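Local coordinates for protein pectinesterase (Aspergillus niger, PDB 5C1E) that hydrolyses the methyl esters of pectin, releasing methanol and leaving free galacturonate units in the plant cell wall polymer, at residues A[178-192]-A[217-231]. Numbering follows the deposited sequence.
Sequences SNGAGAITASSRETS and VYLGRPWRVLARVIY. With SO4 (sulfate ion), chain D; SO4 (sulfate ion), chain F; SO4 (sulfate ion), chain E; ACT (acetate ion), chain M.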
ATOM      1  N   SER A 178      10.946  -6.640  -1.672  1.00 15.66           N
ATOM      2  CA  SER A 178      11.497  -6.282  -2.982  1.00 15.71           C
ATOM      3  C   SER A 178      11.744  -7.522  -3.845  1.00 16.45           C
ATOM      4  O   SER A 178      12.422  -8.469  -3.402  1.00 16.86           O
ATOM      5  CB  SER A 178      12.818  -5.492  -2.847  1.00 16.30           C
ATOM      6  OG  SER A 178      12.609  -4.132  -2.507  1.00 16.23           O
ATOM      7  N   ASN A 179      11.225  -7.511  -5.079  1.00 16.62           N
ATOM      8  CA  ASN A 179      11.438  -8.613  -6.039  1.00 16.57           C
ATOM      9  C   ASN A 179      12.354  -8.226  -7.206  1.00 17.15           C
ATOM     10  O   ASN A 179      12.407  -8.923  -8.231  1.00 17.25           O
ATOM     11  CB  ASN A 179      10.111  -9.184  -6.568  1.00 16.63           C
ATOM     12  CG  ASN A 179       9.232  -8.140  -7.213  1.00 16.93           C
ATOM     13  OD1 ASN A 179       9.634  -6.988  -7.355  1.00 16.62           O
ATOM     14  ND2 ASN A 179       8.029  -8.534  -7.604  1.00 17.05           N
ATOM     15  N   GLY A 180      13.074  -7.123  -7.037  1.00 16.87           N
ATOM     16  CA  GLY A 180      14.004  -6.614  -8.044  1.00 17.24           C
ATOM     17  C   GLY A 180      14.729  -5.399  -7.491  1.00 16.77           C
ATOM     18  O   GLY A 180      14.355  -4.877  -6.443  1.00 17.35           O
ATOM     19  N   ALA A 181      15.776  -4.967  -8.176  1.00 17.08           N
ATOM     20  CA  ALA A 181      16.548  -3.808  -7.760  1.00 16.66           C
ATOM     21  C   ALA A 181      15.783  -2.501  -8.047  1.00 16.31           C
ATOM     22  O   ALA A 181      15.128  -2.348  -9.104  1.00 15.49           O
ATOM     23  CB  ALA A 181      17.886  -3.800  -8.484  1.00 17.62           C
ATOM     24  N   GLY A 182      15.879  -1.549  -7.120  1.00 15.44           N
ATOM     25  CA  GLY A 182      15.184  -0.277  -7.264  1.00 15.25           C
ATOM     26  C   GLY A 182      14.964   0.420  -5.934  1.00 15.53           C
ATOM     27  O   GLY A 182      15.527   0.024  -4.902  1.00 16.06           O
ATOM     28  N   ALA A 183      14.186   1.498  -5.972  1.00 15.37           N
ATOM     29  CA  ALA A 183      13.861   2.256  -4.767  1.00 15.47           C
ATOM     30  C   ALA A 183      12.468   1.885  -4.310  1.00 14.81           C
ATOM     31  O   ALA A 183      11.562   1.770  -5.122  1.00 15.51           O
ATOM     32  CB  ALA A 183      13.960   3.743  -5.032  1.00 16.38           C
ATOM     33  N   ILE A 184      12.290   1.699  -3.002  1.00 13.94           N
ATOM     34  CA  ILE A 184      11.010   1.267  -2.484  1.00 13.72           C
ATOM     35  C   ILE A 184       9.985   2.400  -2.583  1.00 13.76           C
ATOM     36  O   ILE A 184       8.914   2.211  -3.126  1.00 13.84           O
ATOM     37  CB  ILE A 184      11.117   0.803  -1.023  1.00 13.42           C
ATOM     38  CG1 ILE A 184      11.993  -0.439  -0.919  1.00 13.57           C
ATOM     39  CG2 ILE A 184       9.741   0.499  -0.471  1.00 13.63           C
ATOM     40  CD1 ILE A 184      12.441  -0.778   0.482  1.00 13.75           C
ATOM     41  N   THR A 185      10.320   3.566  -2.043  1.00 14.30           N
ATOM     42  CA  THR A 185       9.377   4.703  -2.049  1.00 14.41           C
ATOM     43  C   THR A 185       9.718   5.740  -3.114  1.00 13.97           C
ATOM     44  O   THR A 185      10.881   5.998  -3.403  1.00 13.96           O
ATOM     45  CB  THR A 185       9.279   5.418  -0.679  1.00 14.16           C
ATOM     46  OG1 THR A 185      10.523   6.057  -0.313  1.00 15.13           O
ATOM     47  CG2 THR A 185       8.839   4.451   0.393  1.00 14.56           C
ATOM     48  N   ALA A 186       8.683   6.365  -3.661  1.00 13.57           N
ATOM     49  CA  ALA A 186       8.848   7.491  -4.549  1.00 13.40           C
ATOM     50  C   ALA A 186       7.761   8.535  -4.278  1.00 13.42           C
ATOM     51  O   ALA A 186       6.749   8.618  -4.982  1.00 12.79           O
ATOM     52  CB  ALA A 186       8.831   7.020  -6.002  1.00 13.66           C
ATOM     53  N   SER A 187       7.977   9.325  -3.230  1.00 13.42           N
ATOM     54  CA  SER A 187       7.001  10.330  -2.826  1.00 14.27           C
ATOM     55  C   SER A 187       7.021  11.511  -3.787  1.00 14.12           C
ATOM     56  O   SER A 187       8.090  11.972  -4.184  1.00 13.93           O
ATOM     57  CB  SER A 187       7.263  10.832  -1.412  1.00 14.72           C
ATOM     58  OG  SER A 187       6.533  12.020  -1.146  1.00 15.35           O
ATOM     59  N   SER A 188       5.825  12.000  -4.111  1.00 14.49           N
ATOM     60  CA  SER A 188       5.646  13.170  -4.965  1.00 14.97           C
ATOM     61  C   SER A 188       5.251  14.429  -4.169  1.00 15.62           C
ATOM     62  O   SER A 188       4.744  15.405  -4.742  1.00 16.34           O
ATOM     63  CB  SER A 188       4.606  12.873  -6.056  1.00 15.21           C
ATOM     64  OG  SER A 188       3.419  12.372  -5.471  1.00 14.19           O
ATOM     65  N   ARG A 189       5.558  14.457  -2.871  1.00 15.84           N
ATOM     66  CA  ARG A 189       5.407  15.689  -2.111  1.00 15.93           C
ATOM     67  C   ARG A 189       6.262  16.780  -2.765  1.00 16.49           C
ATOM     68  O   ARG A 189       7.448  16.566  -3.049  1.00 15.68           O
ATOM     69  CB  ARG A 189       5.809  15.481  -0.649  1.00 15.61           C
ATOM     70  CG  ARG A 189       5.681  16.728   0.202  1.00 15.84           C
ATOM     71  CD  ARG A 189       5.828  16.424   1.691  1.00 16.51           C
ATOM     72  NE  ARG A 189       5.742  17.639   2.505  1.00 16.27           N
ATOM     73  CZ  ARG A 189       6.774  18.415   2.870  1.00 16.42           C
ATOM     74  NH1 ARG A 189       6.545  19.500   3.591  1.00 16.09           N
ATOM     75  NH2 ARG A 189       8.034  18.126   2.541  1.00 16.82           N
ATOM     76  N   GLU A 190       5.658  17.940  -3.021  1.00 17.40           N
ATOM     77  CA  GLU A 190       6.330  18.956  -3.830  1.00 19.66           C
ATOM     78  C   GLU A 190       6.243  20.414  -3.354  1.00 19.35           C
ATOM     79  O   GLU A 190       6.857  21.271  -3.967  1.00 19.70           O
ATOM     80  CB  GLU A 190       5.863  18.848  -5.289  1.00 22.29           C
ATOM     81  CG  GLU A 190       4.473  19.371  -5.563  1.00 25.40           C
ATOM     82  CD  GLU A 190       3.962  19.036  -6.971  1.00 29.06           C
ATOM     83  OE1 GLU A 190       2.886  19.565  -7.343  1.00 32.37           O
ATOM     84  OE2 GLU A 190       4.612  18.264  -7.704  1.00 29.26           O
ATOM     85  N   THR A 191       5.519  20.682  -2.271  1.00 19.42           N
ATOM     86  CA  THR A 191       5.416  22.035  -1.710  0.50 19.00           C
ATOM     87  C   THR A 191       5.560  21.983  -0.209  1.00 19.64           C
ATOM     88  O   THR A 191       5.281  20.961   0.415  1.00 18.14           O
ATOM     89  CB  THR A 191       4.077  22.743  -2.041  0.50 18.98           C
ATOM     90  OG1 THR A 191       2.955  21.992  -1.526  0.50 17.58           O
ATOM     91  CG2 THR A 191       3.951  22.963  -3.536  0.50 19.06           C
ATOM     92  N   SER A 192       6.025  23.090   0.373  1.00 20.25           N
ATOM     93  CA  SER A 192       6.204  23.176   1.818  1.00 21.59           C
ATOM     94  C   SER A 192       4.865  23.118   2.567  1.00 21.83           C
ATOM     95  O   SER A 192       4.842  22.635   3.697  1.00 22.97           O
ATOM     96  CB  SER A 192       6.972  24.453   2.202  1.00 22.74           C
ATOM     97  OG  SER A 192       8.276  24.463   1.644  1.00 22.81           O
ATOM     98  N   VAL A 217      18.891  -2.332  -3.155  1.00 17.30           N
ATOM     99  CA  VAL A 217      17.589  -1.709  -2.923  1.00 17.20           C
ATOM    100  C   VAL A 217      17.804  -0.407  -2.158  1.00 16.51           C
ATOM    101  O   VAL A 217      18.638  -0.328  -1.247  1.00 17.38           O
ATOM    102  CB  VAL A 217      16.610  -2.673  -2.198  1.00 17.01           C
ATOM    103  CG1 VAL A 217      15.284  -2.002  -1.879  1.00 17.05           C
ATOM    104  CG2 VAL A 217      16.342  -3.900  -3.059  1.00 17.67           C
ATOM    105  N   TYR A 218      17.050   0.613  -2.535  1.00 16.28           N
ATOM    106  CA  TYR A 218      17.070   1.886  -1.832  1.00 16.42           C
ATOM    107  C   TYR A 218      15.764   2.117  -1.099  1.00 15.59           C
ATOM    108  O   TYR A 218      14.699   1.669  -1.525  1.00 14.93           O
ATOM    109  CB  TYR A 218      17.320   3.029  -2.823  1.00 16.60           C
ATOM    110  CG  TYR A 218      18.688   2.956  -3.480  1.00 17.77           C
ATOM    111  CD1 TYR A 218      19.799   3.522  -2.880  1.00 18.14           C
ATOM    112  CD2 TYR A 218      18.852   2.318  -4.699  1.00 18.56           C
ATOM    113  CE1 TYR A 218      21.056   3.456  -3.480  1.00 19.02           C
ATOM    114  CE2 TYR A 218      20.095   2.242  -5.310  1.00 19.99           C
ATOM    115  CZ  TYR A 218      21.192   2.817  -4.699  1.00 19.67           C
ATOM    116  OH  TYR A 218      22.419   2.735  -5.315  1.00 21.86           O
ATOM    117  N   LEU A 219      15.859   2.807   0.022  1.00 15.49           N
ATOM    118  CA  LEU A 219      14.705   3.122   0.835  1.00 15.39           C
ATOM    119  C   LEU A 219      13.752   4.036   0.051  1.00 15.12           C
ATOM    120  O   LEU A 219      12.521   3.990   0.217  1.00 13.75           O
ATOM    121  CB  LEU A 219      15.168   3.799   2.124  1.00 16.07           C
ATOM    122  CG  LEU A 219      16.015   2.940   3.071  1.00 16.70           C
ATOM    123  CD1 LEU A 219      16.624   3.826   4.145  1.00 16.66           C
ATOM    124  CD2 LEU A 219      15.198   1.806   3.686  1.00 17.24           C
ATOM    125  N   GLY A 220      14.327   4.849  -0.822  1.00 14.58           N
ATOM    126  CA  GLY A 220      13.520   5.710  -1.647  1.00 14.75           C
ATOM    127  C   GLY A 220      14.307   6.608  -2.570  1.00 14.81           C
ATOM    128  O   GLY A 220      15.552   6.690  -2.501  1.00 14.46           O
ATOM    129  N   ARG A 221      13.553   7.251  -3.451  1.00 14.35           N
ATOM    130  CA  ARG A 221      14.054   8.353  -4.249  1.00 14.29           C
ATOM    131  C   ARG A 221      12.926   9.371  -4.443  1.00 14.41           C
ATOM    132  O   ARG A 221      11.743   9.022  -4.316  1.00 14.23           O
ATOM    133  CB  ARG A 221      14.635   7.845  -5.565  1.00 14.62           C
ATOM    134  CG  ARG A 221      13.624   7.136  -6.456  1.00 15.28           C
ATOM    135  CD  ARG A 221      14.302   6.608  -7.707  1.00 15.53           C
ATOM    136  NE  ARG A 221      13.322   6.162  -8.687  1.00 16.02           N
ATOM    137  CZ  ARG A 221      13.524   6.156 -10.005  1.00 16.97           C
ATOM    138  NH1 ARG A 221      14.675   6.577 -10.502  1.00 17.95           N
ATOM    139  NH2 ARG A 221      12.572   5.745 -10.824  1.00 17.06           N
ATOM    140  N   PRO A 222      13.275  10.632  -4.726  1.00 14.48           N
ATOM    141  CA  PRO A 222      12.238  11.674  -4.730  1.00 14.80           C
ATOM    142  C   PRO A 222      11.559  11.851  -6.084  1.00 15.16           C
ATOM    143  O   PRO A 222      12.166  12.380  -7.028  1.00 14.36           O
ATOM    144  CB  PRO A 222      13.000  12.933  -4.331  1.00 14.40           C
ATOM    145  CG  PRO A 222      14.408  12.684  -4.730  1.00 15.18           C
ATOM    146  CD  PRO A 222      14.640  11.196  -4.719  1.00 14.67           C
ATOM    147  N   TRP A 223      10.301  11.442  -6.174  1.00 15.44           N
ATOM    148  CA  TRP A 223       9.563  11.613  -7.412  1.00 16.36           C
ATOM    149  C   TRP A 223       9.341  13.109  -7.661  1.00 16.52           C
ATOM    150  O   TRP A 223       9.368  13.558  -8.794  1.00 15.65           O
ATOM    151  CB  TRP A 223       8.270  10.806  -7.371  1.00 17.13           C
ATOM    152  CG  TRP A 223       7.503  10.773  -8.651  1.00 17.67           C
ATOM    153  CD1 TRP A 223       7.980  11.008  -9.904  1.00 18.35           C
ATOM    154  CD2 TRP A 223       6.119  10.418  -8.807  1.00 17.95           C
ATOM    155  NE1 TRP A 223       6.975  10.873 -10.822  1.00 19.63           N
ATOM    156  CE2 TRP A 223       5.821  10.508 -10.175  1.00 18.86           C
ATOM    157  CE3 TRP A 223       5.108  10.043  -7.921  1.00 17.69           C
ATOM    158  CZ2 TRP A 223       4.548  10.239 -10.682  1.00 19.07           C
ATOM    159  CZ3 TRP A 223       3.831   9.791  -8.420  1.00 18.28           C
ATOM    160  CH2 TRP A 223       3.564   9.893  -9.781  1.00 18.89           C
ATOM    161  N   ARG A 224       9.139  13.876  -6.590  1.00 15.78           N
ATOM    162  CA  ARG A 224       9.128  15.340  -6.650  1.00 16.22           C
ATOM    163  C   ARG A 224      10.047  15.859  -5.547  1.00 16.03           C
ATOM    164  O   ARG A 224      10.518  15.073  -4.712  1.00 15.87           O
ATOM    165  CB  ARG A 224       7.714  15.890  -6.486  1.00 17.36           C
ATOM    166  CG  ARG A 224       6.743  15.439  -7.577  1.00 18.26           C
ATOM    167  CD  ARG A 224       6.923  16.257  -8.838  1.00 20.53           C
ATOM    168  NE  ARG A 224       5.955  15.891  -9.873  1.00 22.43           N
ATOM    169  CZ  ARG A 224       6.115  14.889 -10.734  1.00 24.89           C
ATOM    170  NH1 ARG A 224       5.172  14.634 -11.637  1.00 27.27           N
ATOM    171  NH2 ARG A 224       7.198  14.122 -10.706  1.00 25.89           N
ATOM    172  N   VAL A 225      10.277  17.168  -5.526  1.00 15.49           N
ATOM    173  CA  VAL A 225      11.441  17.718  -4.825  1.00 15.09           C
ATOM    174  C   VAL A 225      11.341  17.725  -3.292  1.00 14.67           C
ATOM    175  O   VAL A 225      12.358  17.892  -2.608  1.00 15.18           O
ATOM    176  CB  VAL A 225      11.801  19.134  -5.321  1.00 15.58           C
ATOM    177  CG1 VAL A 225      12.233  19.105  -6.780  1.00 15.87           C
ATOM    178  CG2 VAL A 225      10.645  20.110  -5.133  1.00 16.16           C
ATOM    179  N   LEU A 226      10.147  17.561  -2.744  1.00 14.21           N
ATOM    180  CA  LEU A 226       9.991  17.639  -1.289  1.00 14.18           C
ATOM    181  C   LEU A 226       9.484  16.330  -0.663  1.00 13.72           C
ATOM    182  O   LEU A 226       8.859  16.326   0.401  1.00 13.23           O
ATOM    183  CB  LEU A 226       9.150  18.866  -0.902  1.00 14.66           C
ATOM    184  CG  LEU A 226       9.949  20.174  -0.929  1.00 15.25           C
ATOM    185  CD1 LEU A 226       9.048  21.399  -0.920  1.00 15.58           C
ATOM    186  CD2 LEU A 226      10.910  20.266   0.238  1.00 15.58           C
ATOM    187  N   ALA A 227       9.794  15.226  -1.332  1.00 13.36           N
ATOM    188  CA  ALA A 227       9.514  13.884  -0.857  1.00 13.09           C
ATOM    189  C   ALA A 227       9.858  13.778   0.630  1.00 13.67           C
ATOM    190  O   ALA A 227      10.967  14.132   1.016  1.00 13.45           O
ATOM    191  CB  ALA A 227      10.361  12.898  -1.630  1.00 13.29           C
ATOM    192  N   ARG A 228       8.929  13.269   1.433  1.00 13.74           N
ATOM    193  CA  ARG A 228       9.171  13.069   2.863  1.00 14.33           C
ATOM    194  C   ARG A 228       8.823  11.670   3.339  1.00 14.76           C
ATOM    195  O   ARG A 228       7.656  11.263   3.313  1.00 13.75           O
ATOM    196  CB  ARG A 228       8.384  14.075   3.693  1.00 14.24           C
ATOM    197  CG  ARG A 228       8.649  13.951   5.191  1.00 14.55           C
ATOM    198  CD  ARG A 228       8.354  15.243   5.930  1.00 14.31           C
ATOM    199  NE  ARG A 228       6.978  15.668   5.751  1.00 14.61           N
ATOM    200  CZ  ARG A 228       6.509  16.841   6.167  1.00 15.35           C
ATOM    201  NH1 ARG A 228       7.312  17.688   6.808  1.00 15.55           N
ATOM    202  NH2 ARG A 228       5.241  17.169   5.961  1.00 15.45           N
ATOM    203  N   VAL A 229       9.845  10.950   3.783  1.00 14.21           N
ATOM    204  CA  VAL A 229       9.688   9.551   4.176  1.00 14.51           C
ATOM    205  C   VAL A 229      10.533   9.264   5.411  1.00 14.45           C
ATOM    206  O   VAL A 229      11.696   9.677   5.466  1.00 14.20           O
ATOM    207  CB  VAL A 229      10.164   8.625   3.056  1.00 14.58           C
ATOM    208  CG1 VAL A 229       9.969   7.167   3.441  1.00 14.65           C
ATOM    209  CG2 VAL A 229       9.436   8.937   1.736  1.00 14.92           C
ATOM    210  N   ILE A 230       9.935   8.564   6.379  1.00 14.51           N
ATOM    211  CA  ILE A 230      10.658   8.058   7.557  1.00 14.62           C
ATOM    212  C   ILE A 230      10.480   6.550   7.695  1.00 15.15           C
ATOM    213  O   ILE A 230       9.352   6.040   7.610  1.00 15.60           O
ATOM    214  CB  ILE A 230      10.269   8.794   8.873  1.00 14.91           C
ATOM    215  CG1 ILE A 230      11.082   8.227  10.048  1.00 14.77           C
ATOM    216  CG2 ILE A 230       8.783   8.715   9.165  1.00 14.58           C
ATOM    217  CD1 ILE A 230      11.081   9.130  11.258  1.00 15.18           C
ATOM    218  N   TYR A 231      11.593   5.837   7.886  1.00 15.74           N
ATOM    219  CA  TYR A 231      11.563   4.436   8.275  1.00 15.91           C
ATOM    220  C   TYR A 231      11.971   4.384   9.743  1.00 16.83           C
ATOM    221  O   TYR A 231      13.072   4.817  10.100  1.00 17.67           O
ATOM    222  CB  TYR A 231      12.550   3.599   7.462  1.00 15.85           C
ATOM    223  CG  TYR A 231      12.165   3.281   6.020  1.00 15.89           C
ATOM    224  CD1 TYR A 231      12.268   4.250   5.026  1.00 16.24           C
ATOM    225  CD2 TYR A 231      11.820   1.994   5.634  1.00 15.77           C
ATOM    226  CE1 TYR A 231      11.959   3.959   3.697  1.00 15.86           C
ATOM    227  CE2 TYR A 231      11.514   1.687   4.310  1.00 15.74           C
ATOM    228  CZ  TYR A 231      11.571   2.678   3.344  1.00 15.89           C
ATOM    229  OH  TYR A 231      11.285   2.395   2.013  1.00 15.63           O
TER
HETATM  230  S   SO4 D 403       6.843  12.249 -14.121  0.50 31.46           S
HETATM  231  O1  SO4 D 403       7.055  10.817 -13.826  0.50 31.56           O
HETATM  232  O2  SO4 D 403       6.982  12.464 -15.576  0.50 31.55           O
HETATM  233  O3  SO4 D 403       5.485  12.621 -13.698  0.50 29.12           O
HETATM  234  O4  SO4 D 403       7.869  13.039 -13.407  0.50 28.89           O
HETATM  235  S   SO4 F 405       3.368  18.262 -11.385  1.00 60.52           S
HETATM  236  O1  SO4 F 405       2.998  16.950 -10.806  1.00 61.86           O
HETATM  237  O2  SO4 F 405       3.217  18.218 -12.860  1.00 61.12           O
HETATM  238  O3  SO4 F 405       2.481  19.307 -10.821  1.00 61.96           O
HETATM  239  O4  SO4 F 405       4.775  18.579 -11.016  1.00 58.51           O
HETATM  240  S   SO4 E 404       5.239  20.313   7.889  1.00 59.01           S
HETATM  241  O1  SO4 E 404       5.535  19.807   9.251  1.00 58.41           O
HETATM  242  O2  SO4 E 404       4.220  19.466   7.237  1.00 48.70           O
HETATM  243  O3  SO4 E 404       4.748  21.705   7.979  1.00 60.01           O
HETATM  244  O4  SO4 E 404       6.503  20.326   7.111  1.00 56.88           O
HETATM  245  C   ACT M 412      14.436   8.977 -13.330  0.50 51.90           C
HETATM  246  O   ACT M 412      14.737   7.760 -13.280  0.50 50.38           O
HETATM  247  OXT ACT M 412      15.231   9.885 -12.983  0.50 50.41           O
HETATM  248  CH3 ACT M 412      13.071   9.363 -13.821  0.50 51.25           C
HETATM  249  O   HOH W   1      10.655   8.735  -1.807  1.00 13.09           O
HETATM  250  O   HOH W   2       6.002  12.454   1.384  1.00 14.51           O
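Arg189 sends CG anti to its backbone N (chi1 180°) and stays extended to NE, which lays its guanidinium over that of Arg228. Arg228 reaches the same place by bending at chi3 (58°). The two groups stack with centres 3.7 Å apart and planes at 22°. Arg189 NH2 also donates to Leu226 O, 2.9 Å away, on a lone pair. In return, Leu226 N donates to Arg189 O. Asp194 O and Gly196 O take further N-H groups of Arg189 and Arg228, respectively. A sulfate, probably from the crystallisation medium, accepts from both NH1 and NH2 of Arg228 at the edge of its guanidinium.

Strands 182-187 and 217-220 are parallel neighbours in one sheet of the right-handed beta-helix. Tyr218 N donates a hydrogen bond to Gly182 O, and Tyr218 O accepts one from Ile184 N. At the corner, Leu219 O accepts from Thr185 N, Thr185 OG1 (2.9 Å) and Tyr231 OH (2.7 Å). A water donates to Thr185 OG1 and Arg221 O and accepts from Ser187 N.

Ala183 CB packs on Arg221 CG at 3.7 Å. Beyond it, Arg221 forms a salt bridge with Asp161, the predicted catalytic residue. Ser188 CB meets Trp223 CE3 at 3.4 Å. Arg224 runs alongside Glu190, their end groups nearly coplanar. Their salt bridge is long, 3.5 Å from Arg224 NE to Glu190 OE2, and Arg224 also binds two sulfates.

The buried corner carbonyl is thus gripped by three donors. Carbonyl oxygens and the sulfate probably offset the charge of the stacked arginines. The contact between neighbouring turns of the beta-helix also carries Arg221, whose salt bridge may help position Asp161.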